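Local coordinates for protein isoprenyl transferase (Campylobacter jejuni, PDB 3UGS) that probably builds long isoprenoid diphosphates by condensing isopentenyl diphosphate with an allylic diphosphate, as a magnesium-dependent homodimer, at residues 13-18 with 176-181; 37-42 with 199-204; 59-64 with 131-136; 191-196 with 214-219. All coordinates share one frame; numbering follows the deposited sequence.

Interaction 1: 13-18 with 176-181; sequences VMDGNR and GNAKRL. With FFT ((2Z,6Z)-3,7,11-trimethyldodeca-2,6,10-trien-1-yl dihydrogen phosphate), chain C.
Asp15, just past the end of strand 9-14, runs close beside the loop that leaves strand 171-175, its CA 4.8 Å from the CA of Gly176. The Asp15 carboxylate reaches the backbone of that loop: OD1 of Asp15 takes the N-H of Asn177 at 2.7 Å, and OD2 of Asp15 accepts from Ala178 N at 3.0 Å. Both amides come from the syn side, the first 33° out of the carboxylate plane, and the pair fixes the rotation of the group. Gly176, without a side chain, lets OD2 of Asp15 sit 3.1 Å from its CA.

The phosphate of the bound (2Z,6Z)-farnesyl monophosphate, FFT, lies next door. Gly16 N donates to O1 of FFT at 2.7 Å. Arg180 comes in stretched beyond CG, bringing NE almost straight onto O3 of FFT (2.9 Å, 172°), while its NH2 donates to O2 of FFT. Ala178 CB lies over one face of the guanidinium, toward its rim. The phosphate marks what is probably the diphosphate end of the pocket, and Asp15 is by similarity an active-site residue and magnesium ligand.

Arg174 and Ser182 also bond to the phosphate, and NH1 of Arg180 makes a salt bridge to Glu193 of the second subunit. Strands 9-14 and 171-175 are neighbours in the parallel sheet: Val13 bonds through its backbone to Leu173 and Val175, and Gly176 to Ser197 of the next strand.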
# COMPACT_ATOMS: atom_id res chain seq x y z
N VAL A 13 8.95 -8.91 -2.68
CA VAL A 13 8.03 -9.68 -3.47
C VAL A 13 8.53 -9.78 -4.89
O VAL A 13 8.99 -8.82 -5.49
CB VAL A 13 6.59 -9.15 -3.48
CG1 VAL A 13 6.54 -7.73 -3.99
CG2 VAL A 13 5.70 -10.09 -4.35
N MET A 14 8.41 -10.98 -5.43
CA MET A 14 8.83 -11.23 -6.83
C MET A 14 7.62 -11.47 -7.70
O MET A 14 6.58 -11.88 -7.23
CB MET A 14 9.79 -12.41 -6.91
CG MET A 14 10.88 -12.32 -5.85
SD MET A 14 11.37 -13.94 -5.23
CE MET A 14 12.54 -13.48 -3.95
N ASP A 15 7.76 -11.19 -8.97
CA ASP A 15 6.69 -11.48 -9.93
C ASP A 15 6.17 -12.89 -9.70
O ASP A 15 6.89 -13.86 -9.63
CB ASP A 15 7.14 -11.37 -11.36
CG ASP A 15 7.14 -9.96 -11.86
OD1 ASP A 15 7.26 -9.81 -13.10
OD2 ASP A 15 7.01 -9.00 -11.05
N GLY A 16 4.88 -12.96 -9.55
CA GLY A 16 4.20 -14.23 -9.37
C GLY A 16 3.59 -14.81 -10.63
O GLY A 16 2.84 -15.80 -10.54
N ASN A 17 3.87 -14.24 -11.80
CA ASN A 17 3.34 -14.87 -13.05
C ASN A 17 4.32 -15.66 -13.92
O ASN A 17 5.40 -16.02 -13.49
CB ASN A 17 2.50 -13.90 -13.90
CG ASN A 17 3.31 -12.74 -14.44
OD1 ASN A 17 4.47 -12.88 -14.81
ND2 ASN A 17 2.66 -11.57 -14.52
N ARG A 18 3.90 -15.93 -15.15
CA ARG A 18 4.68 -16.71 -16.18
C ARG A 18 6.12 -17.09 -15.81
O ARG A 18 7.07 -16.79 -16.53
CB ARG A 18 4.72 -15.93 -17.52
N GLY A 176 10.79 -7.93 -10.35
CA GLY A 176 10.02 -8.39 -11.48
C GLY A 176 9.56 -7.20 -12.30
O GLY A 176 10.03 -6.08 -12.10
N ASN A 177 8.65 -7.46 -13.21
CA ASN A 177 8.04 -6.38 -13.99
C ASN A 177 6.68 -5.82 -13.48
O ASN A 177 6.27 -4.72 -13.86
CB ASN A 177 7.92 -6.77 -15.46
CG ASN A 177 7.67 -5.56 -16.33
OD1 ASN A 177 8.30 -4.49 -16.16
ND2 ASN A 177 6.69 -5.68 -17.23
N ALA A 178 6.02 -6.58 -12.61
CA ALA A 178 4.72 -6.16 -11.98
C ALA A 178 4.91 -4.91 -11.12
O ALA A 178 5.85 -4.81 -10.35
CB ALA A 178 4.13 -7.27 -11.12
N LYS A 179 4.03 -3.96 -11.30
CA LYS A 179 4.07 -2.73 -10.53
C LYS A 179 2.87 -2.59 -9.62
O LYS A 179 1.87 -1.97 -9.99
CB LYS A 179 4.11 -1.51 -11.43
CG LYS A 179 5.17 -1.55 -12.49
CD LYS A 179 6.20 -0.43 -12.32
CE LYS A 179 7.29 -0.55 -13.36
NZ LYS A 179 7.92 -1.92 -13.29
N ARG A 180 3.01 -3.12 -8.42
CA ARG A 180 1.88 -3.27 -7.49
C ARG A 180 2.28 -4.00 -6.22
O ARG A 180 3.33 -4.61 -6.19
CB ARG A 180 0.73 -3.99 -8.16
CG ARG A 180 1.14 -5.35 -8.70
CD ARG A 180 -0.02 -6.04 -9.37
NE ARG A 180 0.37 -7.32 -9.96
CZ ARG A 180 0.17 -7.67 -11.23
NH1 ARG A 180 -0.40 -6.83 -12.08
NH2 ARG A 180 0.53 -8.88 -11.62
N LEU A 181 1.46 -3.89 -5.18
CA LEU A 181 1.79 -4.49 -3.86
C LEU A 181 1.14 -5.83 -3.62
O LEU A 181 1.52 -6.59 -2.76
CB LEU A 181 1.47 -3.56 -2.69
CG LEU A 181 2.31 -2.25 -2.68
CD1 LEU A 181 2.19 -1.59 -1.31
CD2 LEU A 181 3.77 -2.48 -3.01
O3 FFT C . 1.78 -9.03 -8.13
P FFT C . 2.04 -10.44 -8.60
O1 FFT C . 3.45 -10.68 -9.02
O2 FFT C . 0.94 -10.90 -9.55
O FFT C . 1.88 -11.44 -7.33
C14 FFT C . 2.86 -11.46 -6.28
C13 FFT C . 2.39 -12.30 -5.11
C11 FFT C . 3.09 -13.33 -4.64
C12 FFT C . 2.58 -14.12 -3.50
C10 FFT C . 4.45 -13.67 -5.17
C9 FFT C . 4.54 -15.09 -5.63
C8 FFT C . 5.82 -15.29 -6.44
C6 FFT C . 6.81 -16.08 -6.01
C7 FFT C . 8.07 -16.30 -6.82
C5 FFT C . 6.67 -16.78 -4.68
C4 FFT C . 7.44 -18.08 -4.81
C3 FFT C . 7.11 -19.05 -3.70
C1 FFT C . 7.95 -20.08 -3.45
C2 FFT C . 9.21 -20.26 -4.28
C FFT C . 7.61 -21.05 -2.34

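Interaction 2: 37-42 with 199-204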
# COMPACT_ATOMS: atom_id res chain seq x y z
N LYS A 37 20.64 -19.52 -4.15
CA LYS A 37 21.97 -18.95 -3.98
C LYS A 37 21.86 -17.45 -3.82
O LYS A 37 22.59 -16.82 -3.06
CB LYS A 37 22.86 -19.28 -5.17
N THR A 38 20.91 -16.89 -4.57
CA THR A 38 20.70 -15.42 -4.56
C THR A 38 20.11 -14.99 -3.22
O THR A 38 20.44 -13.95 -2.66
CB THR A 38 19.78 -14.97 -5.72
OG1 THR A 38 20.52 -15.05 -6.95
CG2 THR A 38 19.30 -13.53 -5.50
N MET A 39 19.29 -15.88 -2.72
CA MET A 39 18.60 -15.74 -1.42
C MET A 39 19.55 -15.69 -0.27
O MET A 39 19.35 -14.95 0.69
CB MET A 39 17.62 -16.88 -1.15
CG MET A 39 16.17 -16.39 -1.07
SD MET A 39 15.87 -14.99 0.04
CE MET A 39 16.00 -15.84 1.62
N GLN A 40 20.57 -16.52 -0.36
CA GLN A 40 21.66 -16.50 0.65
C GLN A 40 22.39 -15.17 0.61
O GLN A 40 22.73 -14.61 1.63
CB GLN A 40 22.67 -17.63 0.44
CG GLN A 40 21.97 -18.98 0.33
CD GLN A 40 22.92 -20.16 0.21
OE1 GLN A 40 23.04 -20.75 -0.87
NE2 GLN A 40 23.59 -20.51 1.30
N LYS A 41 22.57 -14.66 -0.60
CA LYS A 41 23.25 -13.37 -0.74
C LYS A 41 22.42 -12.23 -0.16
O LYS A 41 22.94 -11.33 0.49
CB LYS A 41 23.55 -13.07 -2.19
CG LYS A 41 24.62 -13.98 -2.73
CD LYS A 41 24.76 -13.73 -4.21
CE LYS A 41 26.16 -14.05 -4.67
NZ LYS A 41 26.19 -13.80 -6.13
N LEU A 42 21.13 -12.31 -0.38
CA LEU A 42 20.20 -11.30 0.18
C LEU A 42 20.29 -11.37 1.70
O LEU A 42 20.33 -10.36 2.39
CB LEU A 42 18.77 -11.51 -0.29
CG LEU A 42 17.74 -10.50 0.26
CD1 LEU A 42 18.09 -9.05 -0.04
CD2 LEU A 42 16.34 -10.79 -0.28
N THR A 199 14.09 -7.25 -13.14
CA THR A 199 15.07 -8.30 -13.28
C THR A 199 14.43 -9.52 -12.68
O THR A 199 13.37 -9.44 -12.10
CB THR A 199 16.35 -8.00 -12.49
OG1 THR A 199 16.01 -7.55 -11.17
CG2 THR A 199 17.17 -6.92 -13.18
N LEU A 200 15.07 -10.66 -12.81
CA LEU A 200 14.57 -11.84 -12.12
C LEU A 200 15.36 -11.85 -10.81
O LEU A 200 16.32 -11.12 -10.64
CB LEU A 200 14.73 -13.11 -12.94
N PHE A 201 14.91 -12.66 -9.87
CA PHE A 201 15.53 -12.65 -8.54
C PHE A 201 16.93 -13.23 -8.69
O PHE A 201 17.91 -12.76 -8.10
CB PHE A 201 14.72 -13.50 -7.59
CG PHE A 201 15.25 -13.54 -6.19
CD1 PHE A 201 15.38 -12.38 -5.46
CD2 PHE A 201 15.57 -14.75 -5.60
CE1 PHE A 201 15.85 -12.42 -4.16
CE2 PHE A 201 16.03 -14.80 -4.30
CZ PHE A 201 16.17 -13.63 -3.58
N PRO A 202 17.04 -14.26 -9.51
CA PRO A 202 18.26 -14.98 -9.74
C PRO A 202 19.38 -14.05 -10.12
O PRO A 202 20.48 -14.14 -9.61
CB PRO A 202 17.92 -15.86 -10.93
CG PRO A 202 16.45 -16.04 -10.87
CD PRO A 202 15.92 -14.77 -10.31
N SER A 203 19.02 -13.12 -10.99
CA SER A 203 20.01 -12.21 -11.64
C SER A 203 20.60 -11.12 -10.73
O SER A 203 21.46 -10.35 -11.14
CB SER A 203 19.44 -11.58 -12.90
OG SER A 203 19.13 -12.59 -13.87
N LEU A 204 20.16 -11.12 -9.49
CA LEU A 204 20.59 -10.09 -8.52
C LEU A 204 21.88 -10.42 -7.76
O LEU A 204 22.08 -11.51 -7.25
CB LEU A 204 19.49 -9.77 -7.52
CG LEU A 204 18.33 -8.98 -8.14
CD1 LEU A 204 17.06 -9.15 -7.29
CD2 LEU A 204 18.67 -7.51 -8.31
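Thr38, on helix 34-48, is where this helix and the loop 199-204 press together hardest, and both branches of its side chain are used. The hydroxyl OG1 donates to the carbonyl O of Pro202 at 2.8 Å, meeting it from a position tilted 28° from the carbonyl plane. The methyl CG2 drops onto the ring of Phe201, 3.6 Å from its centroid and only 10° off the normal, a clean CH-pi contact. One rotation about CA-CB serves both jobs: at chi1 -73° the hydroxyl stands beside the backbone N while the methyl points directly away from that N, over the ring.

The rim of the same ring is taken by two more helix residues. CG of Met39 lies at the edge, 3.6 Å from CE2 of Phe201, and the bent chain then carries SD to an oblique Met-aromatic position 5.1 Å from the centroid of the Phe201 ring. CD2 of Leu42 approaches more loosely, 4.2 Å from CE1 of Phe201. On the outer side the contact thins quickly. Pro202 is exposed, its CB directed away from the helix, and Ser203 also points outward.

On the side of the sheet, Phe201 touches Met14 of strand 9-14, itself part of the prenyl pocket, while Thr38, Leu42 and Leu204 share Phe209 of helix 206-218. Phe201 to Leu204 form a type I turn linking strand 193-197 to that helix, and it packs on the helix of the right-handed beta-alpha-beta crossover from strand 9-14 to strand 53-60.

Interaction 3: 59-64 with 131-136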
# COMPACT_ATOMS: atom_id res chain seq x y z
N PHE A 59 2.89 -17.07 -0.60
CA PHE A 59 1.53 -17.43 -1.03
C PHE A 59 0.48 -16.53 -0.32
O PHE A 59 0.50 -16.30 0.92
CB PHE A 59 1.22 -18.91 -0.71
CG PHE A 59 -0.02 -19.46 -1.40
CD1 PHE A 59 0.05 -20.05 -2.65
CD2 PHE A 59 -1.27 -19.41 -0.78
CE1 PHE A 59 -1.09 -20.58 -3.27
CE2 PHE A 59 -2.41 -19.92 -1.39
CZ PHE A 59 -2.32 -20.49 -2.65
N SER A 60 -0.45 -16.04 -1.11
CA SER A 60 -1.44 -15.12 -0.58
C SER A 60 -2.82 -15.72 -0.49
O SER A 60 -3.06 -16.81 -0.97
CB SER A 60 -1.52 -13.86 -1.44
OG SER A 60 -2.01 -14.19 -2.73
N THR A 61 -3.73 -14.97 0.12
CA THR A 61 -5.12 -15.42 0.26
C THR A 61 -5.81 -15.56 -1.12
O THR A 61 -6.55 -16.50 -1.37
CB THR A 61 -5.97 -14.54 1.20
OG1 THR A 61 -5.73 -13.14 0.92
CG2 THR A 61 -5.63 -14.89 2.68
N GLU A 62 -5.52 -14.64 -2.00
CA GLU A 62 -6.07 -14.66 -3.41
C GLU A 62 -5.49 -15.80 -4.28
O GLU A 62 -6.16 -16.32 -5.17
CB GLU A 62 -5.85 -13.34 -4.14
CG GLU A 62 -6.65 -12.18 -3.59
CD GLU A 62 -6.06 -11.72 -2.25
OE1 GLU A 62 -6.80 -11.76 -1.24
OE2 GLU A 62 -4.83 -11.37 -2.22
N ASN A 63 -4.25 -16.16 -3.99
CA ASN A 63 -3.54 -17.27 -4.67
C ASN A 63 -4.32 -18.59 -4.60
O ASN A 63 -4.11 -19.51 -5.40
CB ASN A 63 -2.13 -17.50 -4.12
CG ASN A 63 -1.13 -16.42 -4.53
OD1 ASN A 63 -0.10 -16.23 -3.87
ND2 ASN A 63 -1.42 -15.72 -5.59
N TRP A 64 -5.24 -18.66 -3.65
CA TRP A 64 -6.12 -19.86 -3.51
C TRP A 64 -7.04 -20.06 -4.69
O TRP A 64 -7.65 -21.10 -4.85
CB TRP A 64 -6.93 -19.81 -2.24
CG TRP A 64 -6.10 -20.04 -1.01
CD1 TRP A 64 -5.80 -19.14 0.01
CD2 TRP A 64 -5.43 -21.28 -0.65
NE1 TRP A 64 -5.01 -19.73 0.96
CE2 TRP A 64 -4.77 -21.02 0.63
CE3 TRP A 64 -5.34 -22.52 -1.22
CZ2 TRP A 64 -4.04 -22.01 1.29
CZ3 TRP A 64 -4.62 -23.50 -0.55
CH2 TRP A 64 -3.96 -23.24 0.66
N ALA A 131 5.43 -14.84 4.60
CA ALA A 131 4.00 -14.65 4.36
C ALA A 131 3.38 -15.76 3.53
O ALA A 131 3.58 -15.88 2.34
CB ALA A 131 3.75 -13.30 3.72
N ILE A 132 2.60 -16.58 4.21
CA ILE A 132 1.99 -17.81 3.60
C ILE A 132 0.51 -17.90 3.87
O ILE A 132 0.08 -17.85 5.01
CB ILE A 132 2.57 -19.13 4.13
CG1 ILE A 132 4.06 -19.02 4.28
CG2 ILE A 132 2.22 -20.29 3.20
CD1 ILE A 132 4.63 -20.15 5.14
N SER A 133 -0.24 -18.09 2.79
CA SER A 133 -1.69 -17.93 2.85
C SER A 133 -1.98 -16.61 3.59
O SER A 133 -2.74 -16.53 4.53
CB SER A 133 -2.36 -19.09 3.59
OG SER A 133 -3.76 -18.83 3.69
N TYR A 134 -1.27 -15.60 3.16
CA TYR A 134 -1.31 -14.29 3.79
C TYR A 134 -1.92 -13.23 2.89
O TYR A 134 -1.66 -13.15 1.71
CB TYR A 134 0.08 -13.83 4.23
CG TYR A 134 0.14 -12.38 4.55
CD1 TYR A 134 0.10 -11.94 5.87
CD2 TYR A 134 0.19 -11.44 3.54
CE1 TYR A 134 0.14 -10.59 6.17
CE2 TYR A 134 0.21 -10.10 3.83
CZ TYR A 134 0.19 -9.67 5.14
OH TYR A 134 0.21 -8.30 5.41
N GLY A 135 -2.73 -12.39 3.48
CA GLY A 135 -3.20 -11.19 2.82
C GLY A 135 -3.26 -10.05 3.80
O GLY A 135 -3.55 -10.26 4.98
N ALA A 136 -3.00 -8.84 3.30
CA ALA A 136 -2.89 -7.63 4.17
C ALA A 136 -4.24 -7.30 4.73
O ALA A 136 -4.39 -6.96 5.89
CB ALA A 136 -2.33 -6.43 3.42
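The hydroxyl OG of Ser133 is gripped from two sides: the indole N-H of Trp64 reaches it, and it is also hydrogen-bonded to the carbonyl O of Asp101. Trp64 NE1 lies 3.1 Å from OG of Ser133, with a bond of 164° that stays in the indole plane, which helps set the rotation of the indole. One face of that indole meets Phe59, whose CE2 stands 3.2 Å above the ring centre. Arg104 adds a cation-pi contact to Trp64.

In the backbone, Tyr134 N donates to the carbonyl O of Phe59 at 2.9 Å, and Phe59 N to the carbonyl O of Ala131 at 3.2 Å. Within 59-64, OD1 of Asn63 takes Ser60 N at 2.8 Å, while Asn63 N goes back to OG of Ser60 in an ST motif. These bonds hold Asn63, by similarity the proton acceptor, where it touches FFT; its ND2 bonds to Gly224 O of the second subunit.

Strands 53-60 and 126-134 are neighbours in the parallel sheet. The Phe59 ring packs on Ile71 and Ile74 of helix 68-88, strand 94-99 borders 126-134 on its far side, and Gly135 stands at the N-cap position of helix 136-149.

Interaction 4: 191-196 with 214-219; sequences YAEIYF and KEFRNR
Glu193 opens strand 193-197, the outermost strand of the six-stranded parallel sheet within this chain, and its side chain faces the C-terminal part of helix 206-218 in this alpha/beta fold. Starting at CB, the first neighbour is the ring of Phe216: Glu193 CB sits at the ring edge, 3.8 Å from CD1 of Phe216. CG of Glu193 touches CD1 and CE1 of Phe216 from slightly above the ring plane. The chain then folds at chi2 (-63°), and CD of Glu193 passes alongside CD of Arg219, 3.9 Å away.

At the tip the two oxygens part company. OE1 of Glu193 forms a salt bridge with NH1 of Arg219 at 3.2 Å, met on the anti side and close to the carboxylate plane, although the carboxylate and guanidinium planes stand 77° apart. OE2 instead makes a salt bridge with Arg180 NH1 of the second subunit. By similarity Glu193 is a magnesium ligand, and its bond to Arg180 of the second subunit, which itself binds FFT, is consistent with a site completed across the dimer.

Arg219, which follows that helix closely, its chain extended from CG to NE, does more than pair with the glutamate. Its NH1 also donates to the carbonyl O of Ile194 at 3.1 Å, from well above the carbonyl plane. One nitrogen of Arg219 thus holds two successive residues of the strand. The other terminal nitrogen, NH2 of Arg219, comes to the edge of the Tyr195 ring rather than over its face, 3.1 Å from CD1 of Tyr195.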
# COMPACT_ATOMS: atom_id res chain seq x y z
N TYR A 191 3.99 4.35 4.88
CA TYR A 191 5.17 5.21 4.58
C TYR A 191 6.47 4.49 4.11
O TYR A 191 7.56 5.05 4.08
CB TYR A 191 5.47 6.10 5.77
CG TYR A 191 4.49 7.23 5.85
CD1 TYR A 191 4.65 8.37 5.04
CD2 TYR A 191 3.38 7.15 6.66
CE1 TYR A 191 3.72 9.41 5.07
CE2 TYR A 191 2.44 8.17 6.69
CZ TYR A 191 2.62 9.29 5.89
OH TYR A 191 1.69 10.30 5.96
N ALA A 192 6.32 3.24 3.74
CA ALA A 192 7.42 2.48 3.18
C ALA A 192 7.90 3.07 1.82
O ALA A 192 7.13 3.44 0.93
CB ALA A 192 7.06 1.02 3.02
N GLU A 193 9.20 3.14 1.68
CA GLU A 193 9.82 3.50 0.41
C GLU A 193 9.66 2.31 -0.49
O GLU A 193 9.70 1.16 -0.06
CB GLU A 193 11.29 3.87 0.55
CG GLU A 193 11.54 5.19 1.29
CD GLU A 193 10.94 6.37 0.55
OE1 GLU A 193 10.83 6.32 -0.69
OE2 GLU A 193 10.58 7.37 1.19
N ILE A 194 9.41 2.61 -1.75
CA ILE A 194 9.09 1.58 -2.71
C ILE A 194 10.05 1.59 -3.87
O ILE A 194 10.41 2.65 -4.40
CB ILE A 194 7.67 1.71 -3.24
CG1 ILE A 194 6.68 1.33 -2.13
CG2 ILE A 194 7.45 0.76 -4.39
CD1 ILE A 194 5.26 1.70 -2.49
N TYR A 195 10.49 0.41 -4.25
CA TYR A 195 11.49 0.28 -5.31
C TYR A 195 11.21 -0.92 -6.21
O TYR A 195 11.13 -2.05 -5.77
CB TYR A 195 12.91 0.24 -4.74
CG TYR A 195 14.00 0.33 -5.81
CD1 TYR A 195 14.43 1.56 -6.31
CD2 TYR A 195 14.57 -0.82 -6.35
CE1 TYR A 195 15.41 1.66 -7.30
CE2 TYR A 195 15.55 -0.74 -7.35
CZ TYR A 195 15.96 0.50 -7.82
OH TYR A 195 16.92 0.62 -8.79
N PHE A 196 11.04 -0.62 -7.48
CA PHE A 196 10.84 -1.62 -8.54
C PHE A 196 12.15 -1.92 -9.29
O PHE A 196 12.63 -1.10 -10.04
CB PHE A 196 9.81 -1.16 -9.57
CG PHE A 196 8.45 -0.89 -8.99
CD1 PHE A 196 7.70 -1.92 -8.39
CD2 PHE A 196 7.90 0.37 -9.06
CE1 PHE A 196 6.44 -1.67 -7.86
CE2 PHE A 196 6.64 0.62 -8.54
CZ PHE A 196 5.91 -0.40 -7.94
N LYS A 214 21.71 1.61 -0.43
CA LYS A 214 22.42 2.92 -0.31
C LYS A 214 21.46 4.02 -0.80
O LYS A 214 21.28 5.08 -0.21
CB LYS A 214 23.74 2.98 -1.12
N GLU A 215 20.82 3.71 -1.89
CA GLU A 215 19.85 4.60 -2.49
C GLU A 215 18.73 4.98 -1.49
O GLU A 215 18.40 6.16 -1.27
CB GLU A 215 19.25 3.98 -3.74
CG GLU A 215 18.27 4.88 -4.48
N PHE A 216 18.13 3.94 -0.92
CA PHE A 216 17.10 4.11 0.10
C PHE A 216 17.59 4.96 1.29
O PHE A 216 16.84 5.76 1.87
CB PHE A 216 16.58 2.75 0.64
CG PHE A 216 15.98 2.86 2.01
CD1 PHE A 216 14.62 3.17 2.17
CD2 PHE A 216 16.77 2.74 3.14
CE1 PHE A 216 14.07 3.32 3.43
CE2 PHE A 216 16.23 2.90 4.41
CZ PHE A 216 14.89 3.17 4.55
N ARG A 217 18.84 4.78 1.66
CA ARG A 217 19.39 5.52 2.82
C ARG A 217 19.50 7.00 2.59
O ARG A 217 19.47 7.77 3.53
CB ARG A 217 20.76 5.04 3.23
CG ARG A 217 20.82 3.58 3.43
CD ARG A 217 21.92 3.28 4.38
NE ARG A 217 21.56 2.04 5.04
CZ ARG A 217 22.44 1.13 5.41
NH1 ARG A 217 22.05 0.02 6.00
NH2 ARG A 217 23.72 1.33 5.15
N ASN A 218 19.61 7.38 1.34
CA ASN A 218 19.78 8.81 1.00
C ASN A 218 18.54 9.49 0.49
O ASN A 218 18.55 10.69 0.17
CB ASN A 218 20.90 9.00 -0.02
CG ASN A 218 22.26 8.73 0.58
OD1 ASN A 218 22.47 8.93 1.79
ND2 ASN A 218 23.18 8.22 -0.24
N ARG A 219 17.48 8.71 0.40
CA ARG A 219 16.17 9.24 -0.04
C ARG A 219 15.62 10.10 1.08
O ARG A 219 15.81 9.78 2.24
CB ARG A 219 15.16 8.12 -0.32
CG ARG A 219 15.05 7.67 -1.77
CD ARG A 219 13.97 6.59 -1.90
NE ARG A 219 14.19 5.76 -3.09
CZ ARG A 219 13.43 4.73 -3.45
NH1 ARG A 219 12.37 4.39 -2.74
NH2 ARG A 219 13.70 4.03 -4.54

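In the fold
Interactions 1, 3 and 4 all reach the one parallel sheet, while interaction 2 packs a helix and a turn against strands 9-14 and 53-60 of that sheet. Interactions 1 and 2 touch, Met14 against Phe201, with centres about 15 Å apart; interactions 1 and 4 meet where Phe196 packs on the loop around Lys179. Interaction 3 lies about 14 Å from interaction 1 and about 25 Å from interaction 4, centre to centre. Along the chain, interaction 3 is nested inside the loops closed by 1 and 2, and interaction 4 opens after 1 has closed. Interactions 1, 3 and 4 also touch the second subunit, so the prenyl phosphate site and the dimer interface are built together.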